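Long-range contacts in putative dehydratase (Mesorhizobium loti, PDB 2POZ), which is of unproven function but belongs to the mandelate racemase/muconate lactonizing enzyme family and may act as a lyase, possibly a dehydratase: residues A[33-41]-A[307-315]; A[280-291]-A[314-324]. All blocks are in the same frame, centred on the assembly; numbering follows the deposited sequence.

Interaction 1. Residues A[33-41]-A[307-315]; sequences GAGEAGIAY and HVCGSSLIE
Glu-36 OE1 is gripped by two donors from the start of the helix that follows Gly-310: Ser-311 OG gives it a very short bond of 2.5 Å, and Ile-314 N reaches it at 3.0 Å from above the carboxylate plane. The other oxygen, OE2, receives Ser-311 N at 2.8 Å through its syn lone pair, in a nearly straight bond (167°). With three bonds on its two oxygens, the carboxylate is held against rotation, and its negative charge would probably be favoured by the helix N terminus. Ser-311 is the N-cap, its OG also accepting from Leu-313 N at 3.2 Å, while Glu-36, from a strand far off in sequence, accepts the N-H groups of Ser-311 and Ile-314. CG of Glu-36 stands opposite the backbone N (chi1 -173°), and the extended chain leaves the strand to cross Ile-314 at about a right angle. Gly-310 CA lies 3.3 Å from Glu-36 OE2, where a beta carbon would collide with that oxygen. On one flank Leu-313 CD2 meets Ala-34 CB at 3.9 Å. On the other, Cys-309 O lies in plane at the edge of the Tyr-41 ring, 3.7 Å from CE2, and Cys-309 SG sits obliquely beside that ring. The Tyr-41 hydroxyl bonds Glu-257, and His-307 ND1 bonds Asp-280, a His-Asp pair consistent with the dyad of mandelate racemase. In this superfamily the active site lies where the N-terminal capping domain meets the C-terminal ends of the barrel strands, and residues 38-41 approach such an end. Strand 33-37 pairs with strand 21-27, whose Leu-22 touches Glu-36 and Ser-311; Gln-98 and Asp-102 of helix 87-108 accept hydrogen bonds from the backbone N of Glu-36 and Ala-34, and Phe-80 and Trp-81 of a second subunit pack against Tyr-41.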
loop_
_atom_site.group_PDB
_atom_site.type_symbol
_atom_site.label_atom_id
_atom_site.label_comp_id
_atom_site.label_asym_id
_atom_site.label_seq_id
_atom_site.Cartn_x
_atom_site.Cartn_y
_atom_site.Cartn_z
ATOM N N GLY A 33 24.592 39.917 15.716
ATOM C CA GLY A 33 23.830 38.704 15.952
ATOM C C GLY A 33 24.791 37.536 16.058
ATOM O O GLY A 33 25.793 37.491 15.339
ATOM N N ALA A 34 24.490 36.591 16.942
ATOM C CA ALA A 34 25.346 35.422 17.135
ATOM C C ALA A 34 24.597 34.120 16.835
ATOM O O ALA A 34 23.401 34.002 17.108
ATOM C CB ALA A 34 25.871 35.401 18.560
ATOM N N GLY A 35 25.312 33.150 16.274
ATOM C CA GLY A 35 24.718 31.864 15.946
ATOM C C GLY A 35 25.735 30.740 16.089
ATOM O O GLY A 35 26.937 30.999 16.126
ATOM N N GLU A 36 25.257 29.502 16.177
ATOM C CA GLU A 36 26.143 28.347 16.313
ATOM C C GLU A 36 25.724 27.177 15.422
ATOM O O GLU A 36 24.548 26.832 15.343
ATOM C CB GLU A 36 26.190 27.886 17.776
ATOM C CG GLU A 36 27.227 26.791 18.065
ATOM C CD GLU A 36 27.436 26.540 19.561
ATOM O OE1 GLU A 36 27.120 27.432 20.367
ATOM O OE2 GLU A 36 27.934 25.454 19.933
ATOM N N ALA A 37 26.696 26.577 14.745
ATOM C CA ALA A 37 26.438 25.433 13.883
ATOM C C ALA A 37 26.575 24.196 14.770
ATOM O O ALA A 37 27.543 24.067 15.519
ATOM C CB ALA A 37 27.452 25.399 12.742
ATOM N N GLY A 38 25.606 23.290 14.689
ATOM C CA GLY A 38 25.633 22.100 15.528
ATOM C C GLY A 38 26.677 21.041 15.216
ATOM O O GLY A 38 26.424 19.855 15.421
ATOM N N ILE A 39 27.846 21.443 14.725
ATOM C CA ILE A 39 28.896 20.473 14.418
ATOM C C ILE A 39 30.063 20.637 15.409
ATOM O O ILE A 39 31.216 20.778 15.011
ATOM C CB ILE A 39 29.420 20.650 12.977
ATOM C CG1 ILE A 39 28.245 20.789 11.994
ATOM C CG2 ILE A 39 30.290 19.451 12.593
ATOM C CD1 ILE A 39 27.394 19.526 11.811
ATOM N N ALA A 40 29.748 20.612 16.699
ATOM C CA ALA A 40 30.750 20.764 17.754
ATOM C C ALA A 40 31.464 19.445 18.073
ATOM O O ALA A 40 32.453 19.424 18.805
ATOM C CB ALA A 40 30.089 21.314 19.014
ATOM N N TYR A 41 30.961 18.346 17.523
ATOM C CA TYR A 41 31.567 17.038 17.755
ATOM C C TYR A 41 31.551 16.235 16.464
ATOM O O TYR A 41 31.003 16.678 15.452
ATOM C CB TYR A 41 30.816 16.291 18.864
ATOM C CG TYR A 41 29.335 16.193 18.612
ATOM C CD1 TYR A 41 28.792 15.092 17.952
ATOM C CD2 TYR A 41 28.482 17.240 18.962
ATOM C CE1 TYR A 41 27.433 15.037 17.637
ATOM C CE2 TYR A 41 27.125 17.198 18.653
ATOM C CZ TYR A 41 26.611 16.093 17.990
ATOM O OH TYR A 41 25.284 16.042 17.677
ATOM N N HIS A 307 17.757 18.254 20.480
ATOM C CA HIS A 307 19.110 17.816 20.753
ATOM C C HIS A 307 19.987 19.058 20.787
ATOM O O HIS A 307 19.864 19.949 19.937
ATOM C CB HIS A 307 19.612 16.867 19.666
ATOM C CG HIS A 307 21.057 16.517 19.810
ATOM N ND1 HIS A 307 22.044 17.099 19.044
ATOM C CD2 HIS A 307 21.690 15.684 20.670
ATOM C CE1 HIS A 307 23.222 16.639 19.425
ATOM N NE2 HIS A 307 23.036 15.780 20.410
ATOM N N VAL A 308 20.864 19.126 21.778
ATOM C CA VAL A 308 21.764 20.261 21.896
ATOM C C VAL A 308 23.077 19.845 22.537
ATOM O O VAL A 308 23.094 19.292 23.636
ATOM C CB VAL A 308 21.147 21.395 22.744
ATOM C CG1 VAL A 308 19.949 21.973 22.036
ATOM C CG2 VAL A 308 20.721 20.865 24.086
ATOM N N CYS A 309 24.169 20.098 21.828
ATOM C CA CYS A 309 25.501 19.791 22.332
ATOM C C CYS A 309 26.531 20.692 21.660
ATOM O O CYS A 309 27.035 20.386 20.581
ATOM C CB CYS A 309 25.869 18.328 22.087
ATOM S SG CYS A 309 27.482 17.888 22.793
ATOM N N GLY A 310 26.830 21.808 22.313
ATOM C CA GLY A 310 27.797 22.757 21.791
ATOM C C GLY A 310 28.202 23.689 22.914
ATOM O O GLY A 310 28.400 23.250 24.041
ATOM N N SER A 311 28.327 24.973 22.621
ATOM C CA SER A 311 28.706 25.931 23.648
ATOM C C SER A 311 27.439 26.479 24.315
ATOM O O SER A 311 26.318 26.092 23.962
ATOM C CB SER A 311 29.487 27.085 23.021
ATOM O OG SER A 311 28.606 27.934 22.300
ATOM N N SER A 312 27.620 27.373 25.280
ATOM C CA SER A 312 26.496 27.997 25.977
ATOM C C SER A 312 25.579 28.739 24.999
ATOM O O SER A 312 24.389 28.923 25.268
ATOM C CB SER A 312 27.007 28.997 27.017
ATOM O OG SER A 312 27.781 28.364 28.016
ATOM N N LEU A 313 26.132 29.188 23.876
ATOM C CA LEU A 313 25.331 29.915 22.895
ATOM C C LEU A 313 24.200 29.059 22.322
ATOM O O LEU A 313 23.029 29.412 22.450
ATOM C CB LEU A 313 26.209 30.445 21.749
ATOM C CG LEU A 313 25.465 31.173 20.611
ATOM C CD1 LEU A 313 24.616 32.304 21.181
ATOM C CD2 LEU A 313 26.464 31.719 19.596
ATOM N N ILE A 314 24.527 27.931 21.700
ATOM C CA ILE A 314 23.467 27.100 21.129
ATOM C C ILE A 314 22.490 26.585 22.186
ATOM O O ILE A 314 21.319 26.371 21.892
ATOM C CB ILE A 314 24.027 25.912 20.310
ATOM C CG1 ILE A 314 22.886 25.279 19.504
ATOM C CG2 ILE A 314 24.657 24.878 21.222
ATOM C CD1 ILE A 314 23.351 24.546 18.255
ATOM N N GLU A 315 22.958 26.406 23.415
ATOM C CA GLU A 315 22.070 25.946 24.482
ATOM C C GLU A 315 21.052 27.044 24.796
ATOM O O GLU A 315 19.860 26.782 24.954
ATOM C CB GLU A 315 22.858 25.619 25.757
ATOM C CG GLU A 315 23.796 24.435 25.638
ATOM C CD GLU A 315 24.552 24.161 26.928
ATOM O OE1 GLU A 315 23.892 24.074 27.990
ATOM O OE2 GLU A 315 25.799 24.029 26.879
#

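Interaction 2. Residues A[280-291]-A[314-324]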
loop_
_atom_site.group_PDB
_atom_site.type_symbol
_atom_site.label_atom_id
_atom_site.label_comp_id
_atom_site.label_asym_id
_atom_site.label_seq_id
_atom_site.Cartn_x
_atom_site.Cartn_y
_atom_site.Cartn_z
ATOM N N ASP A 280 18.035 19.423 16.058
ATOM C CA ASP A 280 19.035 20.292 16.675
ATOM C C ASP A 280 18.903 21.628 15.940
ATOM O O ASP A 280 19.036 21.660 14.717
ATOM C CB ASP A 280 20.432 19.713 16.457
ATOM C CG ASP A 280 21.519 20.521 17.157
ATOM O OD1 ASP A 280 21.448 21.772 17.157
ATOM O OD2 ASP A 280 22.454 19.895 17.700
ATOM N N ILE A 281 18.646 22.723 16.656
ATOM C CA ILE A 281 18.487 24.005 15.957
ATOM C C ILE A 281 19.741 24.406 15.190
ATOM O O ILE A 281 19.677 25.235 14.285
ATOM C CB ILE A 281 18.098 25.176 16.900
ATOM C CG1 ILE A 281 19.217 25.457 17.903
ATOM C CG2 ILE A 281 16.779 24.873 17.600
ATOM C CD1 ILE A 281 19.010 26.763 18.668
ATOM N N GLY A 282 20.875 23.808 15.555
ATOM C CA GLY A 282 22.139 24.102 14.893
ATOM C C GLY A 282 22.419 23.273 13.644
ATOM O O GLY A 282 23.438 23.470 12.977
ATOM N N THR A 283 21.533 22.335 13.328
ATOM C CA THR A 283 21.702 21.511 12.137
ATOM C C THR A 283 20.395 21.329 11.361
ATOM O O THR A 283 20.424 21.137 10.153
ATOM C CB THR A 283 22.251 20.089 12.462
ATOM O OG1 THR A 283 21.260 19.340 13.174
ATOM C CG2 THR A 283 23.520 20.171 13.298
ATOM N N ALA A 284 19.258 21.401 12.050
ATOM C CA ALA A 284 17.956 21.208 11.404
ATOM C C ALA A 284 17.528 22.323 10.452
ATOM O O ALA A 284 16.587 22.150 9.669
ATOM C CB ALA A 284 16.879 20.991 12.462
ATOM N N GLY A 285 18.198 23.466 10.519
ATOM C CA GLY A 285 17.851 24.562 9.627
ATOM C C GLY A 285 17.761 25.912 10.311
ATOM O O GLY A 285 17.705 26.947 9.650
ATOM N N GLY A 286 17.764 25.911 11.638
ATOM C CA GLY A 286 17.672 27.165 12.363
ATOM C C GLY A 286 16.512 27.156 13.337
ATOM O O GLY A 286 15.846 26.136 13.506
ATOM N N LEU A 287 16.269 28.296 13.975
ATOM C CA LEU A 287 15.199 28.421 14.956
ATOM C C LEU A 287 13.792 28.360 14.374
ATOM O O LEU A 287 12.950 27.621 14.862
ATOM C CB LEU A 287 15.352 29.723 15.741
ATOM C CG LEU A 287 16.378 29.756 16.868
ATOM C CD1 LEU A 287 16.449 31.171 17.432
ATOM C CD2 LEU A 287 15.974 28.765 17.957
HETATM N N MSE A 288 13.527 29.145 13.343
HETATM C CA MSE A 288 12.197 29.135 12.743
HETATM C C MSE A 288 11.948 27.811 12.020
HETATM O O MSE A 288 10.864 27.247 12.125
HETATM C CB MSE A 288 12.034 30.314 11.780
HETATM C CG MSE A 288 10.691 30.342 11.040
HETATM SE SE MSE A 288 9.136 30.283 12.201
HETATM C CE MSE A 288 8.878 32.204 12.464
ATOM N N GLU A 289 12.948 27.309 11.301
ATOM C CA GLU A 289 12.790 26.037 10.603
ATOM C C GLU A 289 12.454 24.942 11.630
ATOM O O GLU A 289 11.593 24.098 11.393
ATOM C CB GLU A 289 14.076 25.688 9.847
ATOM C CG GLU A 289 14.031 24.382 9.047
ATOM C CD GLU A 289 12.999 24.400 7.917
ATOM O OE1 GLU A 289 12.623 25.502 7.452
ATOM O OE2 GLU A 289 12.579 23.307 7.483
ATOM N N THR A 290 13.117 24.965 12.780
ATOM C CA THR A 290 12.841 23.959 13.795
ATOM C C THR A 290 11.458 24.176 14.404
ATOM O O THR A 290 10.763 23.214 14.727
ATOM C CB THR A 290 13.923 23.955 14.888
ATOM O OG1 THR A 290 15.190 23.653 14.284
ATOM C CG2 THR A 290 13.621 22.881 15.940
ATOM N N LYS A 291 11.051 25.435 14.556
ATOM C CA LYS A 291 9.719 25.707 15.079
ATOM C C LYS A 291 8.700 25.106 14.089
ATOM O O LYS A 291 7.701 24.504 14.502
ATOM C CB LYS A 291 9.480 27.215 15.221
ATOM C CG LYS A 291 8.049 27.571 15.630
ATOM C CD LYS A 291 7.864 29.077 15.830
ATOM C CE LYS A 291 6.396 29.416 16.089
ATOM N NZ LYS A 291 5.807 28.631 17.221
ATOM N N ILE A 314 24.527 27.931 21.700
ATOM C CA ILE A 314 23.467 27.100 21.129
ATOM C C ILE A 314 22.490 26.585 22.186
ATOM O O ILE A 314 21.319 26.371 21.892
ATOM C CB ILE A 314 24.027 25.912 20.310
ATOM C CG1 ILE A 314 22.886 25.279 19.504
ATOM C CG2 ILE A 314 24.657 24.878 21.222
ATOM C CD1 ILE A 314 23.351 24.546 18.255
ATOM N N GLU A 315 22.958 26.406 23.415
ATOM C CA GLU A 315 22.070 25.946 24.482
ATOM C C GLU A 315 21.052 27.044 24.796
ATOM O O GLU A 315 19.860 26.782 24.954
ATOM C CB GLU A 315 22.858 25.619 25.757
ATOM C CG GLU A 315 23.796 24.435 25.638
ATOM C CD GLU A 315 24.552 24.161 26.928
ATOM O OE1 GLU A 315 23.892 24.074 27.990
ATOM O OE2 GLU A 315 25.799 24.029 26.879
ATOM N N THR A 316 21.530 28.281 24.882
ATOM C CA THR A 316 20.654 29.406 25.179
ATOM C C THR A 316 19.677 29.643 24.031
ATOM O O THR A 316 18.498 29.921 24.255
ATOM C CB THR A 316 21.474 30.680 25.441
ATOM O OG1 THR A 316 22.337 30.452 26.558
ATOM C CG2 THR A 316 20.562 31.862 25.743
ATOM N N ALA A 317 20.169 29.527 22.803
ATOM C CA ALA A 317 19.322 29.710 21.628
ATOM C C ALA A 317 18.214 28.657 21.619
ATOM O O ALA A 317 17.070 28.937 21.256
ATOM C CB ALA A 317 20.159 29.596 20.364
ATOM N N THR A 318 18.558 27.439 22.019
ATOM C CA THR A 318 17.592 26.350 22.059
ATOM C C THR A 318 16.472 26.664 23.049
ATOM O O THR A 318 15.325 26.271 22.834
ATOM C CB THR A 318 18.278 25.021 22.436
ATOM O OG1 THR A 318 19.190 24.651 21.391
ATOM C CG2 THR A 318 17.247 23.907 22.624
ATOM N N LEU A 319 16.797 27.380 24.126
ATOM C CA LEU A 319 15.780 27.745 25.117
ATOM C C LEU A 319 14.735 28.666 24.487
ATOM O O LEU A 319 13.573 28.663 24.888
ATOM C CB LEU A 319 16.410 28.437 26.333
ATOM C CG LEU A 319 17.372 27.607 27.185
ATOM C CD1 LEU A 319 17.827 28.436 28.382
ATOM C CD2 LEU A 319 16.692 26.326 27.646
ATOM N N GLN A 320 15.148 29.453 23.499
ATOM C CA GLN A 320 14.211 30.346 22.815
ATOM C C GLN A 320 13.081 29.515 22.212
ATOM O O GLN A 320 11.915 29.899 22.260
ATOM C CB GLN A 320 14.913 31.117 21.695
ATOM C CG GLN A 320 15.876 32.203 22.171
ATOM C CD GLN A 320 15.183 33.277 22.992
ATOM O OE1 GLN A 320 14.108 33.747 22.628
ATOM N NE2 GLN A 320 15.808 33.684 24.094
ATOM N N LEU A 321 13.439 28.365 21.652
ATOM C CA LEU A 321 12.467 27.478 21.030
ATOM C C LEU A 321 11.617 26.752 22.072
ATOM O O LEU A 321 10.388 26.731 21.982
ATOM C CB LEU A 321 13.195 26.451 20.155
ATOM C CG LEU A 321 12.376 25.369 19.444
ATOM C CD1 LEU A 321 11.933 25.866 18.082
ATOM C CD2 LEU A 321 13.227 24.113 19.286
ATOM N N GLU A 322 12.277 26.166 23.067
ATOM C CA GLU A 322 11.586 25.407 24.098
ATOM C C GLU A 322 10.652 26.253 24.950
ATOM O O GLU A 322 9.776 25.728 25.642
ATOM C CB GLU A 322 12.611 24.685 24.974
ATOM C CG GLU A 322 13.592 23.865 24.149
ATOM C CD GLU A 322 14.620 23.134 24.993
ATOM O OE1 GLU A 322 15.119 23.728 25.976
ATOM O OE2 GLU A 322 14.937 21.972 24.660
ATOM N N ALA A 323 10.833 27.563 24.907
ATOM C CA ALA A 323 9.963 28.448 25.675
ATOM C C ALA A 323 8.654 28.639 24.911
ATOM O O ALA A 323 7.612 28.925 25.507
ATOM C CB ALA A 323 10.636 29.803 25.873
ATOM N N ASN A 324 8.713 28.423 23.599
ATOM C CA ASN A 324 7.572 28.663 22.717
ATOM C C ASN A 324 6.754 27.494 22.151
ATOM O O ASN A 324 5.537 27.620 21.995
ATOM C CB ASN A 324 8.070 29.567 21.576
ATOM C CG ASN A 324 7.012 29.850 20.526
ATOM O OD1 ASN A 324 6.893 29.127 19.541
ATOM N ND2 ASN A 324 6.245 30.909 20.730
#
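Ile-281 lays its CD1 against the helix 314-324, 3.5 Å from Ala-317 CB and 3.4 Å from Thr-318 N, while its CG2 branch slides past Leu-321 CD2 at 4.0 Å. Leu-321 fills the middle of the contact: CD2 also meets Thr-290 CG2 at 3.6 Å, the two side chains crossing at about a right angle, and CD1 rests on the helix backbone between Leu-287 and Lys-291, 3.7 Å from Lys-291 N. Thr-290 presents this methyl because its hydroxyl is turned back to donate to Gly-286 O. Near the start of the segments, Ile-314 CD1 touches Gly-282 CA at 3.6 Å, within an Asx turn in which Asp-280 OD1 accepts from Gly-282 N. The two segments belong to successive beta-alpha units of the barrel: helices 287-298 and 312-324 follow the neighbouring parallel strands 276-277 and 303-304, and their local axes approach to 10.3 Å at 36°. At the far end Lys-291 runs extended until a bend at chi4 (54°) brings NZ to Asn-324 OD1 at 2.6 Å, in the carbonyl plane. NZ also forms a salt bridge with Glu-69 of a third subunit. With a methionine in place of Lys-291 the ammonium would be gone, which would probably leave that Glu-69 without this countercharge and Asn-324 OD1 without this donor. Asn-324 ND2 turns to Gly-118 O.

Overall arrangement
From the N terminus, residues 33-41 come first and wait through 265 residues until 307-315 closes interaction 1, joining the capping domain to the barrel. Within that long loop lies 280-291, whose partner 314-324 begins only as the second segment of interaction 1 ends; interaction 2 closes a short loop of 22 residues, and the two cross rather than nest. They share Ile-314 and Glu-315, so helix 312-324 meets the capping strand at its first turn, then the loop 280-282, and further on the first turns of the preceding barrel helix. The two contact centres lie about 10 Å apart. A probable backbone hydrogen bond of 2.8 Å, Gly-38 N to Gly-282 O, links the first segments directly.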